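Local atomic coordinates of fatty Acyl-Adenylate Ligase (PDB entry 3PBK), a protein that belongs to the AMP-binding enzyme family of the ANL clan and is modelled with 5'-O-[(S)-(dodecanoyloxy)(hydroxy)phosphoryl]adenosine in its ligand pocket. Residues T21-L26 and C93-L98; A34-Y39 and D47-Q52. All blocks are in the same frame, centred on the assembly; numbering follows the deposited sequence.

Contact 1 joins two helix ends far apart in the chain, whereas contact 2 pairs the two strands of a short hairpin that lies between them in sequence. Both are largely buried, though contact 2 also reaches the surface through Gln48. Their chemistry follows their place: contact 1 has no hydrogen bond across it and relies on aliphatic groups against a tyrosine ring, while contact 2 rests on backbone hydrogen bonds, with side-chain packing added on either face. The two share elements. Helix 51-67 starts in contact 2 and packs against contact 1, and helix 84-95 serves both. They meet directly where Leu26 CD1 lies 4.0 Å from Tyr51 O.

Contact 1: T21-L26 and C93-L98; sequences TLVDAL and CQYAGL
Val23 and Tyr95 form the heart of this meeting of two helix ends. Both valine methyls lie over the same face of the phenol ring, CG2 above its CD1-CE1 side and CG1 toward CZ. CG2 of Val23 sits 3.4 Å from CD1 of Tyr95 and makes a CH-pi contact, 29° off the ring normal. The other methyl, CG1 of Val23, is displaced toward the rim and comes within 3.6 Å of CZ of Tyr95. This two-point fit depends on the valine torsion (chi1 163°), which sets CG1 anti to the backbone N and CG2 anti to the carbonyl carbon. One turn on, Leu26 crosses the tyrosine at about a right angle near its hydroxyl end, with CD2 of Leu26 3.9 Å from CE1 of Tyr95. The hydroxyl itself is hydrogen-bonded to Asp27, next along the same helix, so that the ring is gripped at its polar tip as well as packed on its face. Gln94 adds its aliphatic root, CB lying 3.9 Å from CG2 of Val23.

Behind this first shell, the backbone sets the positions. Leu26 N bonds to Leu22 O at 2.9 Å, fixing the turn that lines up Leu22, Val23 and Leu26 on one side. Helix 84-95 ends in a Schellman motif: Gly97 adopts positive phi, Gly97 N returns to Gln94 O at 3.0 Å, and Leu98 N to Cys93 O at 2.8 Å. Asp24, turned away from the contact, forms a salt bridge with Arg171.

Helix 84-95 is the connection of a beta-alpha-beta crossover between the neighbouring parallel strands 75-79 and 99-103. Helix 51-67 packs on Leu26 and Tyr95, while helix 197-211 and strand 177-181 meet Leu22 and Gln94.

Contact 2: A34-Y39 and D47-Q52; sequences AGMNFY and DQLEYQ
Gly35 offers a flat, bare piece of backbone, and the Tyr51 ring settles on it: CA of Gly35 stands over the ring centre, 3.7 Å from the centroid of Tyr51 and 14° off its normal. With CG anti to its carbonyl carbon (chi1 -66°), Tyr51 swings its ring back over the strand, where CB of Ala34 abuts the CE2 side. The selenium of Met36, a selenomethionine, approaches obliquely in a Met-aromatic contact, SE of Met36 lying 4.1 Å from CE1 of Tyr51. Tyr51 OH reaches past the hairpin to a hydrogen bond with Leu244 O.

This packing closes one end of an antiparallel beta hairpin, strands 35-39 and 45-50, on the edge of the large mixed sheet. Met36 and Leu49 form a hydrogen-bonded pair, Met36 N to Leu49 O at 2.6 Å and Leu49 N to Met36 O at 2.9 Å. Where the second strand gives way to helix 51-67, Tyr51 N still bonds to Ala34 O at 3.1 Å.

On the face carrying Met36, Phe38 and Leu49, phenyl and leucine lie side by side; the Phe38 ring turns its edge to Leu49, CE2 of Phe38 lying 4.1 Å from CB of Leu49. Helix 84-95 packs on this face through Val87 and Ser84. On the reverse face Asn37 and Gln48 run alongside each other, their amide planes 59° apart.

Contact 1: T21-L26 and C93-L98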
ATOM      1  N   THR A  21       8.297  14.157  17.053  1.00 21.93           N
ATOM      2  CA  THR A  21       8.774  12.792  17.149  1.00 22.25           C
ATOM      3  C   THR A  21       7.630  11.868  17.477  1.00 22.92           C
ATOM      4  O   THR A  21       6.726  12.257  18.204  1.00 24.50           O
ATOM      5  CB  THR A  21       9.801  12.695  18.276  1.00 22.91           C
ATOM      6  OG1 THR A  21      11.111  12.956  17.749  1.00 23.00           O
ATOM      7  CG2 THR A  21       9.767  11.329  18.929  1.00 22.60           C
ATOM      8  N   LEU A  22       7.663  10.645  16.950  1.00 22.64           N
ATOM      9  CA  LEU A  22       6.588   9.667  17.191  1.00 22.59           C
ATOM     10  C   LEU A  22       6.373   9.401  18.673  1.00 22.11           C
ATOM     11  O   LEU A  22       5.257   9.151  19.115  1.00 22.05           O
ATOM     12  CB  LEU A  22       6.870   8.343  16.469  1.00 21.65           C
ATOM     13  CG  LEU A  22       6.451   8.228  15.003  1.00 20.41           C
ATOM     14  CD1 LEU A  22       7.174   7.080  14.326  1.00 19.09           C
ATOM     15  CD2 LEU A  22       4.964   8.058  14.897  1.00 18.99           C
ATOM     16  N   VAL A  23       7.455   9.446  19.436  1.00 23.08           N
ATOM     17  CA  VAL A  23       7.368   9.273  20.874  1.00 24.24           C
ATOM     18  C   VAL A  23       6.635  10.463  21.498  1.00 24.76           C
ATOM     19  O   VAL A  23       5.744  10.285  22.331  1.00 25.19           O
ATOM     20  CB  VAL A  23       8.755   9.081  21.498  1.00 24.85           C
ATOM     21  CG1 VAL A  23       8.697   9.315  23.007  1.00 26.74           C
ATOM     22  CG2 VAL A  23       9.281   7.691  21.166  1.00 23.15           C
ATOM     23  N   ASP A  24       6.988  11.674  21.087  1.00 23.81           N
ATOM     24  CA  ASP A  24       6.188  12.830  21.460  1.00 23.80           C
ATOM     25  C   ASP A  24       4.728  12.574  21.123  1.00 22.96           C
ATOM     26  O   ASP A  24       3.854  12.695  21.967  1.00 23.71           O
ATOM     27  CB  ASP A  24       6.667  14.072  20.724  1.00 24.39           C
ATOM     28  CG  ASP A  24       8.005  14.557  21.224  1.00 26.15           C
ATOM     29  OD1 ASP A  24       8.215  14.526  22.455  1.00 28.23           O
ATOM     30  OD2 ASP A  24       8.846  14.971  20.391  1.00 26.78           O
ATOM     31  N   ALA A  25       4.466  12.213  19.878  1.00 22.49           N
ATOM     32  CA  ALA A  25       3.105  11.950  19.452  1.00 23.06           C
ATOM     33  C   ALA A  25       2.383  11.020  20.435  1.00 23.51           C
ATOM     34  O   ALA A  25       1.329  11.368  20.966  1.00 24.03           O
ATOM     35  CB  ALA A  25       3.091  11.377  18.040  1.00 22.48           C
ATOM     36  N   LEU A  26       2.949   9.848  20.691  1.00 22.38           N
ATOM     37  CA  LEU A  26       2.288   8.874  21.543  1.00 22.52           C
ATOM     38  C   LEU A  26       2.178   9.349  22.988  1.00 23.35           C
ATOM     39  O   LEU A  26       1.227   9.008  23.690  1.00 23.35           O
ATOM     40  CB  LEU A  26       3.014   7.529  21.485  1.00 23.72           C
ATOM     41  CG  LEU A  26       2.586   6.483  22.518  1.00 23.47           C
ATOM     42  CD1 LEU A  26       1.092   6.263  22.450  1.00 23.93           C
ATOM     43  CD2 LEU A  26       3.323   5.188  22.297  1.00 23.54           C
ATOM     44  N   CYS A  93      10.380  -0.029  20.082  1.00 22.23           N
ATOM     45  CA  CYS A  93      11.560   0.283  19.298  1.00 21.77           C
ATOM     46  C   CYS A  93      11.831   1.774  19.262  1.00 22.80           C
ATOM     47  O   CYS A  93      12.971   2.212  19.429  1.00 22.74           O
ATOM     48  CB  CYS A  93      11.424  -0.259  17.888  1.00 20.80           C
ATOM     49  SG  CYS A  93      11.870  -1.983  17.799  1.00 21.89           S
ATOM     50  N   GLN A  94      10.774   2.549  19.046  1.00 23.18           N
ATOM     51  CA  GLN A  94      10.877   3.997  18.960  1.00 22.40           C
ATOM     52  C   GLN A  94      11.486   4.572  20.228  1.00 23.12           C
ATOM     53  O   GLN A  94      12.404   5.390  20.159  1.00 23.56           O
ATOM     54  CB  GLN A  94       9.497   4.610  18.722  1.00 22.66           C
ATOM     55  CG  GLN A  94       8.832   4.168  17.434  1.00 21.58           C
ATOM     56  CD  GLN A  94       9.743   4.332  16.237  1.00 20.59           C
ATOM     57  OE1 GLN A  94       9.911   3.409  15.451  1.00 20.31           O
ATOM     58  NE2 GLN A  94      10.343   5.509  16.096  1.00 20.36           N
ATOM     59  N   TYR A  95      10.965   4.134  21.376  1.00 24.03           N
ATOM     60  CA  TYR A  95      11.378   4.619  22.698  1.00 24.28           C
ATOM     61  C   TYR A  95      12.797   4.212  23.046  1.00 24.28           C
ATOM     62  O   TYR A  95      13.506   4.928  23.748  1.00 25.09           O
ATOM     63  CB  TYR A  95      10.431   4.082  23.772  1.00 25.34           C
ATOM     64  CG  TYR A  95       9.182   4.906  23.946  1.00 26.92           C
ATOM     65  CD1 TYR A  95       8.234   4.997  22.933  1.00 26.23           C
ATOM     66  CD2 TYR A  95       8.946   5.599  25.127  1.00 28.87           C
ATOM     67  CE1 TYR A  95       7.090   5.759  23.091  1.00 25.93           C
ATOM     68  CE2 TYR A  95       7.800   6.362  25.294  1.00 28.46           C
ATOM     69  CZ  TYR A  95       6.880   6.436  24.274  1.00 26.59           C
ATOM     70  OH  TYR A  95       5.751   7.192  24.446  1.00 26.66           O
ATOM     71  N   ALA A  96      13.193   3.043  22.562  1.00 23.89           N
ATOM     72  CA  ALA A  96      14.535   2.538  22.776  1.00 23.95           C
ATOM     73  C   ALA A  96      15.485   3.082  21.720  1.00 23.56           C
ATOM     74  O   ALA A  96      16.652   2.711  21.680  1.00 25.28           O
ATOM     75  CB  ALA A  96      14.532   1.032  22.756  1.00 24.68           C
ATOM     76  N   GLY A  97      14.984   3.961  20.862  1.00 23.15           N
ATOM     77  CA  GLY A  97      15.808   4.591  19.844  1.00 23.00           C
ATOM     78  C   GLY A  97      16.295   3.640  18.768  1.00 23.63           C
ATOM     79  O   GLY A  97      17.183   3.985  17.980  1.00 23.56           O
ATOM     80  N   LEU A  98      15.705   2.442  18.733  1.00 24.14           N
ATOM     81  CA  LEU A  98      16.058   1.417  17.749  1.00 22.79           C
ATOM     82  C   LEU A  98      15.264   1.594  16.473  1.00 21.11           C
ATOM     83  O   LEU A  98      14.159   2.132  16.485  1.00 21.06           O
ATOM     84  CB  LEU A  98      15.799   0.024  18.313  1.00 22.53           C
ATOM     85  CG  LEU A  98      16.521  -0.316  19.613  1.00 23.89           C
ATOM     86  CD1 LEU A  98      16.093  -1.691  20.064  1.00 26.65           C
ATOM     87  CD2 LEU A  98      18.027  -0.252  19.425  1.00 24.91           C
TER

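Contact 2: A34-Y39 and D47-Q52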
ATOM      1  N   ALA A  34      -8.610   7.081  24.085  1.00 26.21           N
ATOM      2  CA  ALA A  34      -8.717   6.300  22.861  1.00 25.85           C
ATOM      3  C   ALA A  34      -7.677   5.199  22.823  1.00 25.08           C
ATOM      4  O   ALA A  34      -6.769   5.141  23.659  1.00 25.65           O
ATOM      5  CB  ALA A  34      -8.580   7.197  21.635  1.00 24.79           C
ATOM      6  N   GLY A  35      -7.817   4.327  21.840  1.00 23.70           N
ATOM      7  CA  GLY A  35      -6.876   3.248  21.676  1.00 24.58           C
ATOM      8  C   GLY A  35      -7.277   2.391  20.504  1.00 24.25           C
ATOM      9  O   GLY A  35      -8.121   2.779  19.694  1.00 23.34           O
HETATM   10  N   MSE A  36      -6.668   1.216  20.424  1.00 24.75           N
HETATM   11  CA  MSE A  36      -6.944   0.286  19.352  1.00 24.46           C
HETATM   12  C   MSE A  36      -7.838  -0.855  19.799  1.00 25.18           C
HETATM   13  O   MSE A  36      -7.827  -1.258  20.959  1.00 25.81           O
HETATM   14  CB  MSE A  36      -5.642  -0.277  18.820  1.00 24.55           C
HETATM   15  CG  MSE A  36      -4.870   0.707  18.004  1.00 24.83           C
HETATM   16 SE   MSE A  36      -3.017   0.652  18.540  1.00 39.71          SE
HETATM   17  CE  MSE A  36      -2.194   1.554  17.004  1.00 23.36           C
ATOM     18  N   ASN A  37      -8.605  -1.374  18.851  1.00 24.63           N
ATOM     19  CA  ASN A  37      -9.484  -2.495  19.106  1.00 25.04           C
ATOM     20  C   ASN A  37      -9.361  -3.568  18.019  1.00 24.71           C
ATOM     21  O   ASN A  37      -9.686  -3.333  16.857  1.00 23.92           O
ATOM     22  CB  ASN A  37     -10.915  -1.992  19.256  1.00 24.27           C
ATOM     23  CG  ASN A  37     -11.011  -0.826  20.228  1.00 26.22           C
ATOM     24  OD1 ASN A  37     -11.363  -1.007  21.393  1.00 28.07           O
ATOM     25  ND2 ASN A  37     -10.675   0.373  19.759  1.00 24.76           N
ATOM     26  N   PHE A  38      -8.871  -4.741  18.412  1.00 24.68           N
ATOM     27  CA  PHE A  38      -8.687  -5.851  17.493  1.00 24.35           C
ATOM     28  C   PHE A  38      -9.893  -6.777  17.472  1.00 25.86           C
ATOM     29  O   PHE A  38     -10.264  -7.346  18.500  1.00 25.96           O
ATOM     30  CB  PHE A  38      -7.448  -6.629  17.883  1.00 23.65           C
ATOM     31  CG  PHE A  38      -6.233  -5.779  18.001  1.00 24.05           C
ATOM     32  CD1 PHE A  38      -5.372  -5.632  16.926  1.00 23.09           C
ATOM     33  CD2 PHE A  38      -5.952  -5.109  19.183  1.00 25.46           C
ATOM     34  CE1 PHE A  38      -4.242  -4.847  17.024  1.00 23.15           C
ATOM     35  CE2 PHE A  38      -4.819  -4.319  19.296  1.00 25.43           C
ATOM     36  CZ  PHE A  38      -3.961  -4.187  18.211  1.00 24.98           C
ATOM     37  N   TYR A  39     -10.489  -6.934  16.292  1.00 25.17           N
ATOM     38  CA  TYR A  39     -11.704  -7.718  16.147  1.00 26.27           C
ATOM     39  C   TYR A  39     -11.451  -9.013  15.398  1.00 28.60           C
ATOM     40  O   TYR A  39     -10.633  -9.045  14.482  1.00 28.34           O
ATOM     41  CB  TYR A  39     -12.771  -6.901  15.429  1.00 25.78           C
ATOM     42  CG  TYR A  39     -13.482  -5.913  16.323  1.00 26.22           C
ATOM     43  CD1 TYR A  39     -12.942  -4.666  16.579  1.00 24.98           C
ATOM     44  CD2 TYR A  39     -14.692  -6.230  16.921  1.00 27.01           C
ATOM     45  CE1 TYR A  39     -13.592  -3.756  17.398  1.00 24.95           C
ATOM     46  CE2 TYR A  39     -15.350  -5.324  17.742  1.00 26.31           C
ATOM     47  CZ  TYR A  39     -14.797  -4.088  17.974  1.00 24.69           C
ATOM     48  OH  TYR A  39     -15.441  -3.185  18.795  1.00 23.69           O
ATOM     49  N   ASP A  47      -9.377  -8.281  21.552  1.00 28.56           N
ATOM     50  CA  ASP A  47      -8.304  -7.687  22.337  1.00 27.28           C
ATOM     51  C   ASP A  47      -8.368  -6.172  22.165  1.00 27.93           C
ATOM     52  O   ASP A  47      -8.696  -5.672  21.084  1.00 27.36           O
ATOM     53  CB  ASP A  47      -6.945  -8.215  21.877  1.00 26.99           C
ATOM     54  CG  ASP A  47      -5.791  -7.748  22.766  1.00 29.83           C
ATOM     55  OD1 ASP A  47      -6.036  -7.219  23.878  1.00 28.77           O
ATOM     56  OD2 ASP A  47      -4.624  -7.924  22.347  1.00 31.47           O
ATOM     57  N   GLN A  48      -8.069  -5.446  23.238  1.00 28.89           N
ATOM     58  CA  GLN A  48      -8.066  -3.987  23.205  1.00 27.90           C
ATOM     59  C   GLN A  48      -6.727  -3.427  23.703  1.00 28.43           C
ATOM     60  O   GLN A  48      -6.027  -4.053  24.504  1.00 29.63           O
ATOM     61  CB  GLN A  48      -9.224  -3.445  24.037  1.00 27.58           C
ATOM     62  CG  GLN A  48      -9.393  -1.947  23.956  1.00 29.56           C
ATOM     63  CD  GLN A  48     -10.694  -1.477  24.592  1.00 33.74           C
ATOM     64  OE1 GLN A  48     -11.731  -2.140  24.475  1.00 33.85           O
ATOM     65  NE2 GLN A  48     -10.650  -0.325  25.266  1.00 34.95           N
ATOM     66  N   LEU A  49      -6.362  -2.251  23.210  1.00 27.78           N
ATOM     67  CA  LEU A  49      -5.099  -1.636  23.580  1.00 26.16           C
ATOM     68  C   LEU A  49      -5.283  -0.134  23.625  1.00 26.86           C
ATOM     69  O   LEU A  49      -5.390   0.509  22.580  1.00 26.56           O
ATOM     70  CB  LEU A  49      -4.010  -1.990  22.572  1.00 25.39           C
ATOM     71  CG  LEU A  49      -2.644  -1.395  22.907  1.00 26.55           C
ATOM     72  CD1 LEU A  49      -2.260  -1.752  24.329  1.00 27.19           C
ATOM     73  CD2 LEU A  49      -1.575  -1.867  21.939  1.00 26.65           C
ATOM     74  N   GLU A  50      -5.338   0.420  24.834  1.00 27.27           N
ATOM     75  CA  GLU A  50      -5.426   1.866  25.003  1.00 27.51           C
ATOM     76  C   GLU A  50      -4.070   2.531  24.825  1.00 26.49           C
ATOM     77  O   GLU A  50      -3.033   1.960  25.163  1.00 26.47           O
ATOM     78  CB  GLU A  50      -6.003   2.208  26.368  1.00 28.19           C
ATOM     79  CG  GLU A  50      -7.437   1.790  26.492  1.00 31.29           C
ATOM     80  CD  GLU A  50      -7.836   1.531  27.917  1.00 36.48           C
ATOM     81  OE1 GLU A  50      -8.135   2.519  28.631  1.00 35.89           O
ATOM     82  OE2 GLU A  50      -7.850   0.338  28.314  1.00 37.13           O
ATOM     83  N   TYR A  51      -4.072   3.737  24.279  1.00 25.52           N
ATOM     84  CA  TYR A  51      -2.815   4.420  24.039  1.00 25.79           C
ATOM     85  C   TYR A  51      -2.089   4.634  25.360  1.00 26.74           C
ATOM     86  O   TYR A  51      -0.877   4.407  25.454  1.00 26.79           O
ATOM     87  CB  TYR A  51      -3.044   5.745  23.315  1.00 26.14           C
ATOM     88  CG  TYR A  51      -3.588   5.572  21.917  1.00 25.56           C
ATOM     89  CD1 TYR A  51      -2.970   4.706  21.018  1.00 24.16           C
ATOM     90  CD2 TYR A  51      -4.713   6.276  21.493  1.00 24.36           C
ATOM     91  CE1 TYR A  51      -3.453   4.544  19.746  1.00 23.43           C
ATOM     92  CE2 TYR A  51      -5.204   6.118  20.219  1.00 23.51           C
ATOM     93  CZ  TYR A  51      -4.565   5.252  19.349  1.00 23.00           C
ATOM     94  OH  TYR A  51      -5.042   5.083  18.074  1.00 22.46           O
ATOM     95  N   GLN A  52      -2.837   5.063  26.377  1.00 26.82           N
ATOM     96  CA  GLN A  52      -2.298   5.174  27.723  1.00 26.61           C
ATOM     97  C   GLN A  52      -1.481   3.932  28.047  1.00 26.52           C
ATOM     98  O   GLN A  52      -0.310   4.027  28.410  1.00 26.35           O
ATOM     99  CB  GLN A  52      -3.430   5.319  28.734  1.00 28.33           C
ATOM    100  CG  GLN A  52      -2.968   5.348  30.183  1.00 30.47           C
ATOM    101  CD  GLN A  52      -4.118   5.507  31.173  1.00 32.46           C
ATOM    102  OE1 GLN A  52      -5.302   5.422  30.807  1.00 32.56           O
ATOM    103  NE2 GLN A  52      -3.771   5.746  32.438  1.00 31.79           N
TER